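Local coordinates for amino acid ABC transporter, binding protein (Thermus thermophilus, PDB 3VV5) that binds the lysine analogue S-(2-aminoethyl)-L-cysteine (L-thialysine) as the solute-binding component of an ABC transporter involved in its uptake, at residues 79-88 against 95-103; 59-68 against 244-253. All blocks are in the same frame, centred on the assembly; numbering follows the deposited sequence.

Interaction 1. Residues 79-88 against 95-103. With SLZ (L-thialysine), chain C.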
loop_
_atom_site.group_PDB
_atom_site.type_symbol
_atom_site.label_atom_id
_atom_site.label_comp_id
_atom_site.label_asym_id
_atom_site.label_seq_id
_atom_site.Cartn_x
_atom_site.Cartn_y
_atom_site.Cartn_z
ATOM N N TRP A 79 -5.705 -14.367 6.398
ATOM C CA TRP A 79 -4.714 -13.476 5.814
ATOM C C TRP A 79 -3.474 -14.268 5.425
ATOM O O TRP A 79 -3.021 -15.149 6.166
ATOM C CB TRP A 79 -4.333 -12.357 6.796
ATOM C CG TRP A 79 -5.428 -11.345 7.016
ATOM C CD1 TRP A 79 -6.444 -11.419 7.926
ATOM C CD2 TRP A 79 -5.610 -10.108 6.302
ATOM N NE1 TRP A 79 -7.247 -10.296 7.827
ATOM C CE2 TRP A 79 -6.753 -9.480 6.839
ATOM C CE3 TRP A 79 -4.912 -9.477 5.258
ATOM C CZ2 TRP A 79 -7.220 -8.246 6.370
ATOM C CZ3 TRP A 79 -5.368 -8.234 4.794
ATOM C CH2 TRP A 79 -6.517 -7.643 5.347
ATOM N N ILE A 80 -2.930 -13.920 4.270
ATOM C CA ILE A 80 -1.692 -14.515 3.765
ATOM C C ILE A 80 -0.738 -13.368 3.441
ATOM O O ILE A 80 -1.033 -12.552 2.568
ATOM C CB ILE A 80 -1.968 -15.325 2.472
ATOM C CG1 ILE A 80 -3.118 -16.323 2.684
ATOM C CG2 ILE A 80 -0.661 -16.000 1.948
ATOM C CD1 ILE A 80 -2.664 -17.757 2.793
ATOM N N ALA A 81 0.390 -13.319 4.145
ATOM C CA ALA A 81 1.389 -12.263 3.984
ATOM C C ALA A 81 2.537 -12.718 3.081
ATOM O O ALA A 81 3.216 -13.666 3.398
ATOM C CB ALA A 81 1.938 -11.848 5.352
ATOM N N GLN A 82 2.757 -12.016 1.975
ATOM C CA GLN A 82 3.776 -12.410 0.989
ATOM C C GLN A 82 4.571 -11.195 0.536
ATOM O O GLN A 82 4.122 -10.059 0.682
ATOM C CB GLN A 82 3.093 -13.006 -0.264
ATOM C CG GLN A 82 2.283 -14.286 -0.047
ATOM C CD GLN A 82 3.170 -15.521 -0.002
ATOM O OE1 GLN A 82 3.449 -16.074 1.066
ATOM N NE2 GLN A 82 3.631 -15.949 -1.167
ATOM N N SER A 83 5.723 -11.429 -0.086
ATOM C CA SER A 83 6.501 -10.327 -0.655
ATOM C C SER A 83 5.648 -9.464 -1.605
ATOM O O SER A 83 4.895 -9.999 -2.430
ATOM C CB SER A 83 7.750 -10.885 -1.354
ATOM O OG SER A 83 8.550 -9.826 -1.856
ATOM N N PHE A 84 5.739 -8.133 -1.474
ATOM C CA PHE A 84 4.880 -7.233 -2.232
ATOM C C PHE A 84 4.850 -7.532 -3.743
ATOM O O PHE A 84 3.762 -7.624 -4.330
ATOM C CB PHE A 84 5.230 -5.748 -1.996
ATOM C CG PHE A 84 4.380 -4.788 -2.803
ATOM C CD1 PHE A 84 3.051 -4.539 -2.456
ATOM C CD2 PHE A 84 4.897 -4.157 -3.933
ATOM C CE1 PHE A 84 2.250 -3.662 -3.214
ATOM C CE2 PHE A 84 4.107 -3.274 -4.706
ATOM C CZ PHE A 84 2.778 -3.022 -4.344
ATOM N N ASP A 85 6.035 -7.681 -4.346
ATOM C CA ASP A 85 6.147 -7.824 -5.817
ATOM C C ASP A 85 5.537 -9.117 -6.370
ATOM O O ASP A 85 5.399 -9.290 -7.587
ATOM C CB ASP A 85 7.599 -7.651 -6.298
ATOM C CG ASP A 85 8.568 -8.731 -5.744
ATOM O OD1 ASP A 85 8.235 -9.437 -4.784
ATOM O OD2 ASP A 85 9.699 -8.838 -6.264
ATOM N N THR A 86 5.151 -10.010 -5.466
ATOM C CA THR A 86 4.554 -11.281 -5.859
ATOM C C THR A 86 3.030 -11.270 -5.814
ATOM O O THR A 86 2.394 -12.219 -6.300
ATOM C CB THR A 86 4.988 -12.450 -4.940
ATOM O OG1 THR A 86 4.279 -12.386 -3.686
ATOM C CG2 THR A 86 6.501 -12.453 -4.703
ATOM N N LEU A 87 2.441 -10.228 -5.229
ATOM C CA LEU A 87 1.021 -10.274 -4.833
ATOM C C LEU A 87 0.033 -10.319 -5.999
ATOM O O LEU A 87 -0.861 -11.137 -5.984
ATOM C CB LEU A 87 0.648 -9.128 -3.865
ATOM C CG LEU A 87 1.160 -9.206 -2.422
ATOM C CD1 LEU A 87 0.881 -7.885 -1.728
ATOM C CD2 LEU A 87 0.531 -10.386 -1.643
ATOM N N LEU A 88 0.191 -9.452 -6.998
ATOM C CA LEU A 88 -0.764 -9.444 -8.111
ATOM C C LEU A 88 -0.677 -10.732 -8.937
ATOM O O LEU A 88 -1.699 -11.287 -9.347
ATOM C CB LEU A 88 -0.608 -8.201 -8.988
ATOM C CG LEU A 88 -0.832 -6.859 -8.265
ATOM C CD1 LEU A 88 -0.750 -5.710 -9.263
ATOM C CD2 LEU A 88 -2.157 -6.849 -7.470
ATOM N N ARG A 95 -4.153 -17.937 -5.484
ATOM C CA ARG A 95 -3.613 -18.171 -4.132
ATOM C C ARG A 95 -4.449 -17.460 -3.059
ATOM O O ARG A 95 -4.628 -17.971 -1.948
ATOM C CB ARG A 95 -2.125 -17.753 -4.065
ATOM C CG ARG A 95 -1.488 -17.799 -2.656
ATOM C CD ARG A 95 -1.040 -19.192 -2.266
ATOM N NE ARG A 95 -0.502 -19.310 -0.901
ATOM C CZ ARG A 95 0.755 -19.040 -0.541
ATOM N NH1 ARG A 95 1.628 -18.585 -1.426
ATOM N NH2 ARG A 95 1.138 -19.211 0.720
ATOM N N PHE A 96 -4.962 -16.281 -3.389
ATOM C CA PHE A 96 -5.885 -15.571 -2.502
ATOM C C PHE A 96 -7.064 -15.095 -3.344
ATOM O O PHE A 96 -6.975 -15.053 -4.578
ATOM C CB PHE A 96 -5.251 -14.348 -1.811
ATOM C CG PHE A 96 -3.766 -14.159 -2.049
ATOM C CD1 PHE A 96 -2.831 -14.718 -1.192
ATOM C CD2 PHE A 96 -3.314 -13.341 -3.082
ATOM C CE1 PHE A 96 -1.457 -14.497 -1.377
ATOM C CE2 PHE A 96 -1.944 -13.124 -3.275
ATOM C CZ PHE A 96 -1.021 -13.702 -2.430
ATOM N N ASP A 97 -8.156 -14.715 -2.688
ATOM C CA ASP A 97 -9.351 -14.230 -3.390
ATOM C C ASP A 97 -9.262 -12.748 -3.730
ATOM O O ASP A 97 -9.705 -12.308 -4.804
ATOM C CB ASP A 97 -10.603 -14.508 -2.554
ATOM C CG ASP A 97 -10.765 -15.962 -2.251
ATOM O OD1 ASP A 97 -10.741 -16.762 -3.216
ATOM O OD2 ASP A 97 -10.894 -16.315 -1.061
ATOM N N PHE A 98 -8.682 -11.976 -2.815
ATOM C CA PHE A 98 -8.350 -10.589 -3.103
ATOM C C PHE A 98 -7.102 -10.138 -2.366
ATOM O O PHE A 98 -6.637 -10.793 -1.425
ATOM C CB PHE A 98 -9.532 -9.613 -2.901
ATOM C CG PHE A 98 -9.813 -9.200 -1.455
ATOM C CD1 PHE A 98 -9.367 -7.960 -0.968
ATOM C CD2 PHE A 98 -10.616 -9.997 -0.625
ATOM C CE1 PHE A 98 -9.660 -7.549 0.360
ATOM C CE2 PHE A 98 -10.954 -9.592 0.707
ATOM C CZ PHE A 98 -10.470 -8.373 1.198
ATOM N N VAL A 99 -6.589 -9.005 -2.813
ATOM C CA VAL A 99 -5.392 -8.428 -2.235
ATOM C C VAL A 99 -5.720 -7.009 -1.754
ATOM O O VAL A 99 -6.374 -6.234 -2.469
ATOM C CB VAL A 99 -4.242 -8.395 -3.281
ATOM C CG1 VAL A 99 -3.045 -7.545 -2.796
ATOM C CG2 VAL A 99 -3.774 -9.805 -3.614
ATOM N N ILE A 100 -5.260 -6.682 -0.546
ATOM C CA ILE A 100 -5.277 -5.299 -0.045
ATOM C C ILE A 100 -3.926 -5.014 0.550
ATOM O O ILE A 100 -3.597 -5.497 1.639
ATOM C CB ILE A 100 -6.471 -5.028 0.939
ATOM C CG1 ILE A 100 -6.568 -3.533 1.314
ATOM C CG2 ILE A 100 -6.448 -5.979 2.169
ATOM C CD1 ILE A 100 -7.883 -3.225 2.065
ATOM N N ALA A 101 -3.121 -4.258 -0.200
ATOM C CA ALA A 101 -1.715 -4.096 0.106
ATOM C C ALA A 101 -1.169 -2.774 -0.468
ATOM O O ALA A 101 -0.015 -2.692 -0.906
ATOM C CB ALA A 101 -0.943 -5.290 -0.434
ATOM N N SER A 102 -2.016 -1.752 -0.451
ATOM C CA SER A 102 -1.655 -0.385 -0.832
ATOM C C SER A 102 -1.276 -0.219 -2.312
ATOM O O SER A 102 -0.439 0.623 -2.631
ATOM C CB SER A 102 -0.539 0.145 0.088
ATOM O OG SER A 102 -1.017 0.337 1.413
ATOM N N HIS A 103 -1.891 -0.988 -3.207
ATOM C CA HIS A 103 -1.598 -0.842 -4.640
ATOM C C HIS A 103 -2.234 0.410 -5.196
ATOM O O HIS A 103 -3.458 0.555 -5.174
ATOM C CB HIS A 103 -2.091 -2.032 -5.470
ATOM C CG HIS A 103 -1.341 -3.301 -5.221
ATOM N ND1 HIS A 103 -0.261 -3.695 -5.991
ATOM C CD2 HIS A 103 -1.516 -4.266 -4.293
ATOM C CE1 HIS A 103 0.190 -4.857 -5.546
ATOM N NE2 HIS A 103 -0.564 -5.231 -4.526
HETATM N N SLZ C . 1.750 2.561 -3.177
HETATM C CA SLZ C . 2.756 1.519 -3.482
HETATM C CB SLZ C . 2.498 0.243 -2.636
HETATM S SG SLZ C . 3.599 -0.159 -1.232
HETATM C CD SLZ C . 2.712 -1.673 -0.715
HETATM C CE SLZ C . 3.346 -2.526 0.388
HETATM N NZ SLZ C . 2.271 -3.244 1.091
HETATM C C SLZ C . 2.502 1.137 -4.938
HETATM O O SLZ C . 3.445 0.660 -5.589
HETATM O OXT SLZ C . 1.346 1.331 -5.379
#

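Interaction 2. Residues 59-68 against 244-253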
loop_
_atom_site.group_PDB
_atom_site.type_symbol
_atom_site.label_atom_id
_atom_site.label_comp_id
_atom_site.label_asym_id
_atom_site.label_seq_id
_atom_site.Cartn_x
_atom_site.Cartn_y
_atom_site.Cartn_z
ATOM N N THR A 59 -1.605 -6.260 11.353
ATOM C CA THR A 59 -2.533 -5.171 11.644
ATOM C C THR A 59 -2.260 -3.983 10.703
ATOM O O THR A 59 -1.491 -4.086 9.708
ATOM C CB THR A 59 -2.492 -4.793 13.166
ATOM O OG1 THR A 59 -3.511 -3.835 13.487
ATOM C CG2 THR A 59 -1.098 -4.291 13.579
ATOM N N GLY A 60 -2.926 -2.875 10.978
ATOM C CA GLY A 60 -2.800 -1.687 10.150
ATOM C C GLY A 60 -4.146 -1.278 9.576
ATOM O O GLY A 60 -5.119 -2.029 9.646
ATOM N N PHE A 61 -4.196 -0.073 9.013
ATOM C CA PHE A 61 -5.411 0.442 8.357
ATOM C C PHE A 61 -6.061 -0.550 7.389
ATOM O O PHE A 61 -7.290 -0.757 7.414
ATOM C CB PHE A 61 -5.065 1.749 7.640
ATOM C CG PHE A 61 -6.189 2.334 6.869
ATOM C CD1 PHE A 61 -7.296 2.879 7.534
ATOM C CD2 PHE A 61 -6.157 2.341 5.479
ATOM C CE1 PHE A 61 -8.362 3.430 6.818
ATOM C CE2 PHE A 61 -7.225 2.873 4.745
ATOM C CZ PHE A 61 -8.331 3.426 5.413
ATOM N N GLU A 62 -5.246 -1.179 6.545
ATOM C CA GLU A 62 -5.781 -2.093 5.525
ATOM C C GLU A 62 -6.285 -3.409 6.081
ATOM O O GLU A 62 -7.214 -3.995 5.539
ATOM C CB GLU A 62 -4.763 -2.325 4.403
ATOM C CG GLU A 62 -4.645 -1.107 3.544
ATOM C CD GLU A 62 -3.657 -1.241 2.394
ATOM O OE1 GLU A 62 -2.458 -1.478 2.638
ATOM O OE2 GLU A 62 -4.080 -1.037 1.243
ATOM N N VAL A 63 -5.674 -3.855 7.169
ATOM C CA VAL A 63 -6.102 -5.074 7.852
ATOM C C VAL A 63 -7.442 -4.851 8.568
ATOM O O VAL A 63 -8.369 -5.678 8.437
ATOM C CB VAL A 63 -4.998 -5.592 8.790
ATOM C CG1 VAL A 63 -5.461 -6.812 9.602
ATOM C CG2 VAL A 63 -3.694 -5.943 7.972
ATOM N N ASP A 64 -7.577 -3.721 9.268
ATOM C CA ASP A 64 -8.880 -3.358 9.879
ATOM C C ASP A 64 -9.981 -3.226 8.827
ATOM O O ASP A 64 -11.105 -3.701 9.021
ATOM C CB ASP A 64 -8.768 -2.069 10.685
ATOM C CG ASP A 64 -8.089 -2.279 12.035
ATOM O OD1 ASP A 64 -7.912 -3.449 12.438
ATOM O OD2 ASP A 64 -7.752 -1.277 12.696
ATOM N N LEU A 65 -9.655 -2.597 7.704
ATOM C CA LEU A 65 -10.619 -2.445 6.611
ATOM C C LEU A 65 -10.986 -3.792 5.998
ATOM O O LEU A 65 -12.182 -4.109 5.801
ATOM C CB LEU A 65 -10.077 -1.513 5.500
ATOM C CG LEU A 65 -10.828 -0.301 4.918
ATOM C CD1 LEU A 65 -10.487 -0.097 3.423
ATOM C CD2 LEU A 65 -12.345 -0.247 5.109
ATOM N N GLY A 66 -9.962 -4.584 5.680
ATOM C CA GLY A 66 -10.178 -5.916 5.118
ATOM C C GLY A 66 -11.030 -6.772 6.042
ATOM O O GLY A 66 -11.924 -7.486 5.578
ATOM N N ASN A 67 -10.766 -6.690 7.345
ATOM C CA ASN A 67 -11.569 -7.430 8.337
ATOM C C ASN A 67 -13.036 -6.963 8.365
ATOM O O ASN A 67 -13.952 -7.797 8.416
ATOM C CB ASN A 67 -10.963 -7.338 9.741
ATOM C CG ASN A 67 -9.754 -8.254 9.949
ATOM O OD1 ASN A 67 -8.965 -8.036 10.869
ATOM N ND2 ASN A 67 -9.628 -9.281 9.146
ATOM N N ALA A 68 -13.252 -5.642 8.345
ATOM C CA ALA A 68 -14.600 -5.041 8.342
ATOM C C ALA A 68 -15.392 -5.435 7.091
ATOM O O ALA A 68 -16.588 -5.719 7.166
ATOM C CB ALA A 68 -14.522 -3.509 8.452
ATOM N N THR A 244 -18.198 3.153 9.512
ATOM C CA THR A 244 -17.082 2.252 9.778
ATOM C C THR A 244 -15.791 2.764 9.147
ATOM O O THR A 244 -14.733 2.768 9.783
ATOM C CB THR A 244 -17.365 0.815 9.270
ATOM O OG1 THR A 244 -18.293 0.172 10.161
ATOM C CG2 THR A 244 -16.080 -0.005 9.216
ATOM N N TYR A 245 -15.876 3.182 7.895
ATOM C CA TYR A 245 -14.664 3.663 7.213
ATOM C C TYR A 245 -14.043 4.860 7.958
ATOM O O TYR A 245 -12.831 4.897 8.197
ATOM C CB TYR A 245 -14.970 4.024 5.769
ATOM C CG TYR A 245 -13.721 4.449 5.039
ATOM C CD1 TYR A 245 -13.197 5.724 5.234
ATOM C CD2 TYR A 245 -13.051 3.572 4.172
ATOM C CE1 TYR A 245 -12.047 6.139 4.608
ATOM C CE2 TYR A 245 -11.871 3.993 3.512
ATOM C CZ TYR A 245 -11.387 5.280 3.748
ATOM O OH TYR A 245 -10.234 5.756 3.147
ATOM N N ALA A 246 -14.889 5.831 8.313
ATOM C CA ALA A 246 -14.482 6.985 9.089
ATOM C C ALA A 246 -13.799 6.595 10.394
ATOM O O ALA A 246 -12.745 7.140 10.702
ATOM C CB ALA A 246 -15.688 7.919 9.363
ATOM N N ARG A 247 -14.397 5.673 11.163
ATOM C CA ARG A 247 -13.821 5.236 12.447
ATOM C C ARG A 247 -12.422 4.622 12.273
ATOM O O ARG A 247 -11.512 4.823 13.096
ATOM C CB ARG A 247 -14.729 4.200 13.156
ATOM C CG ARG A 247 -14.024 3.617 14.403
ATOM C CD ARG A 247 -14.490 2.275 14.916
ATOM N NE ARG A 247 -14.588 1.185 13.962
ATOM C CZ ARG A 247 -13.765 0.136 13.901
ATOM N NH1 ARG A 247 -12.711 0.033 14.723
ATOM N NH2 ARG A 247 -13.993 -0.807 12.991
ATOM N N ILE A 248 -12.265 3.827 11.221
ATOM C CA ILE A 248 -10.991 3.139 11.007
ATOM C C ILE A 248 -9.938 4.122 10.503
ATOM O O ILE A 248 -8.783 4.055 10.916
ATOM C CB ILE A 248 -11.149 1.928 10.056
ATOM C CG1 ILE A 248 -11.979 0.830 10.736
ATOM C CG2 ILE A 248 -9.778 1.409 9.585
ATOM C CD1 ILE A 248 -12.362 -0.375 9.793
ATOM N N SER A 249 -10.338 5.034 9.620
ATOM C CA SER A 249 -9.408 6.064 9.133
ATOM C C SER A 249 -8.959 6.960 10.293
ATOM O O SER A 249 -7.780 7.251 10.429
ATOM C CB SER A 249 -10.022 6.887 8.004
ATOM O OG SER A 249 -9.070 7.782 7.441
ATOM N N GLN A 250 -9.901 7.357 11.143
ATOM C CA GLN A 250 -9.580 8.154 12.331
ATOM C C GLN A 250 -8.641 7.436 13.313
ATOM O O GLN A 250 -7.719 8.048 13.848
ATOM C CB GLN A 250 -10.864 8.599 13.050
ATOM C CG GLN A 250 -11.680 9.670 12.305
ATOM C CD GLN A 250 -10.958 11.005 12.161
ATOM O OE1 GLN A 250 -10.094 11.361 12.983
ATOM N NE2 GLN A 250 -11.332 11.768 11.126
ATOM N N LYS A 251 -8.892 6.154 13.554
ATOM C CA LYS A 251 -8.035 5.308 14.400
ATOM C C LYS A 251 -6.564 5.379 13.943
ATOM O O LYS A 251 -5.647 5.609 14.728
ATOM C CB LYS A 251 -8.535 3.854 14.347
ATOM C CG LYS A 251 -7.725 2.825 15.185
ATOM C CD LYS A 251 -8.205 1.390 14.926
ATOM C CE LYS A 251 -7.415 0.353 15.729
ATOM N NZ LYS A 251 -7.952 -1.040 15.486
ATOM N N TRP A 252 -6.355 5.183 12.650
ATOM C CA TRP A 252 -5.004 5.093 12.114
ATOM C C TRP A 252 -4.339 6.424 11.782
ATOM O O TRP A 252 -3.118 6.557 11.944
ATOM C CB TRP A 252 -4.970 4.122 10.921
ATOM C CG TRP A 252 -5.156 2.731 11.420
ATOM C CD1 TRP A 252 -6.323 2.011 11.435
ATOM C CD2 TRP A 252 -4.180 1.933 12.092
ATOM N NE1 TRP A 252 -6.113 0.784 12.031
ATOM C CE2 TRP A 252 -4.805 0.711 12.438
ATOM C CE3 TRP A 252 -2.817 2.119 12.412
ATOM C CZ2 TRP A 252 -4.126 -0.318 13.105
ATOM C CZ3 TRP A 252 -2.144 1.099 13.080
ATOM C CH2 TRP A 252 -2.797 -0.111 13.410
ATOM N N PHE A 253 -5.122 7.401 11.327
ATOM C CA PHE A 253 -4.565 8.666 10.790
ATOM C C PHE A 253 -5.019 9.965 11.473
ATOM O O PHE A 253 -4.399 11.017 11.289
ATOM C CB PHE A 253 -4.876 8.745 9.290
ATOM C CG PHE A 253 -4.411 7.554 8.518
ATOM C CD1 PHE A 253 -3.048 7.322 8.325
ATOM C CD2 PHE A 253 -5.336 6.653 7.977
ATOM C CE1 PHE A 253 -2.609 6.204 7.598
ATOM C CE2 PHE A 253 -4.911 5.544 7.248
ATOM C CZ PHE A 253 -3.540 5.315 7.067
#

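Interaction 1. Residues 79-88 against 95-103
With CG swung anti to its backbone N (chi1 178°), Phe-84 carries its ring over the imidazole of His-103, whose CG stands anti to the carbonyl carbon (chi1 -69°) and so presents the ring to it. The contact sets the end of the first strand and the start of the helix of a beta-alpha-beta crossover (76-81, 87-92, 98-100) against the second strand; strand 37-42 lies between the two, parallel to both. The side chains come from opposite directions and their rings form an offset stack, planes 25° and centroids 4.6 Å apart. On the other face of the imidazole, Leu-88 CD2 makes a CH-pi contact 3.8 Å from the ring centroid, leaving the ring between an aromatic and an aliphatic partner. Leu-87 fills the interior with its two branches: CD1 presses on Ala-101 CB at a tight 3.4 Å, while CD2 meets Phe-96 CZ at 3.7 Å. Ile-80 CG2 reaches the Phe-96 ring edge at CE1, 3.7 Å away. Phe-84 also serves the pocket: the thioether sulfur of L-thialysine lies over one face of its ring, toward the rim. A serine here would probably leave one face of His-103 without its stacking partner and strip the ligand of an aromatic wall. At the Ala-101 corner, Ala-101 O accepts from ligand NZ at 3.1 Å, and Ser-102 O from the ligand's alpha-amino N at 3.0 Å.

Interaction 2. Residues 59-68 against 244-253
A single carboxylate oxygen of Asp-64 collects two donors from the facing helix. Trp-252 NE1 gives Asp-64 OD2 a nearly straight hydrogen bond of 2.7 Å (N-H...O angle 166°), lying in the indole plane but coming from above the carboxylate plane. Lys-251, its chain fully extended, brings NZ within 2.8 Å of the same Asp-64 OD2, on the syn side and from the opposite face, forming a salt bridge. The paired donors would probably stabilise the ionised carboxylate. The indole so fixed lies over the start of helix 61-72, with Gly-60 CA 3.7 Å from the centroid of its six-membered ring. Gly-60, the N-cap, accepts at O from Asp-64 N. Other polar groups are satisfied outside the pair: Tyr-245 OH bonds to His-119 O, and Ser-249 OG to Glu-255 O and Val-257 N. In the apolar part, Phe-61 is a knob among Tyr-245, Ile-248, Ser-249 and Phe-253; the edge of Phe-253 meets its face, while its own edge turns, offset, to the face of Tyr-245. Ile-248 answers as a knob among Phe-61, Asp-64, Leu-65 and Ala-68. The axes of 61-68 and 244-253 come within 9.8 Å at 161°, a nearly antiparallel helix pair packed knobs-into-holes.

Interactions 1 and 2 lie about 18 Å apart, centre to centre, yet are joined directly. Helix 61-72, one partner in interaction 2, leads along the chain into strand 76-81 of interaction 1, and Trp-79 CZ2 packs 3.5 Å from Val-63 O. The more telling link is polar: Glu-62 OE1 is 2.6 Å from Ser-102 OG, a probable hydrogen bond. Ser-102 and Asn-50, both pocket residues, are held by Glu-62, which is therefore probably a second-shell residue of the L-thialysine site. Interaction 1 supplies four pocket residues, Phe-84, Ala-101, Ser-102 and His-103, while interaction 2 joins helix 244-253 to helix 61-72, an example of how second-shell contacts tie a ligand site to the helices behind it.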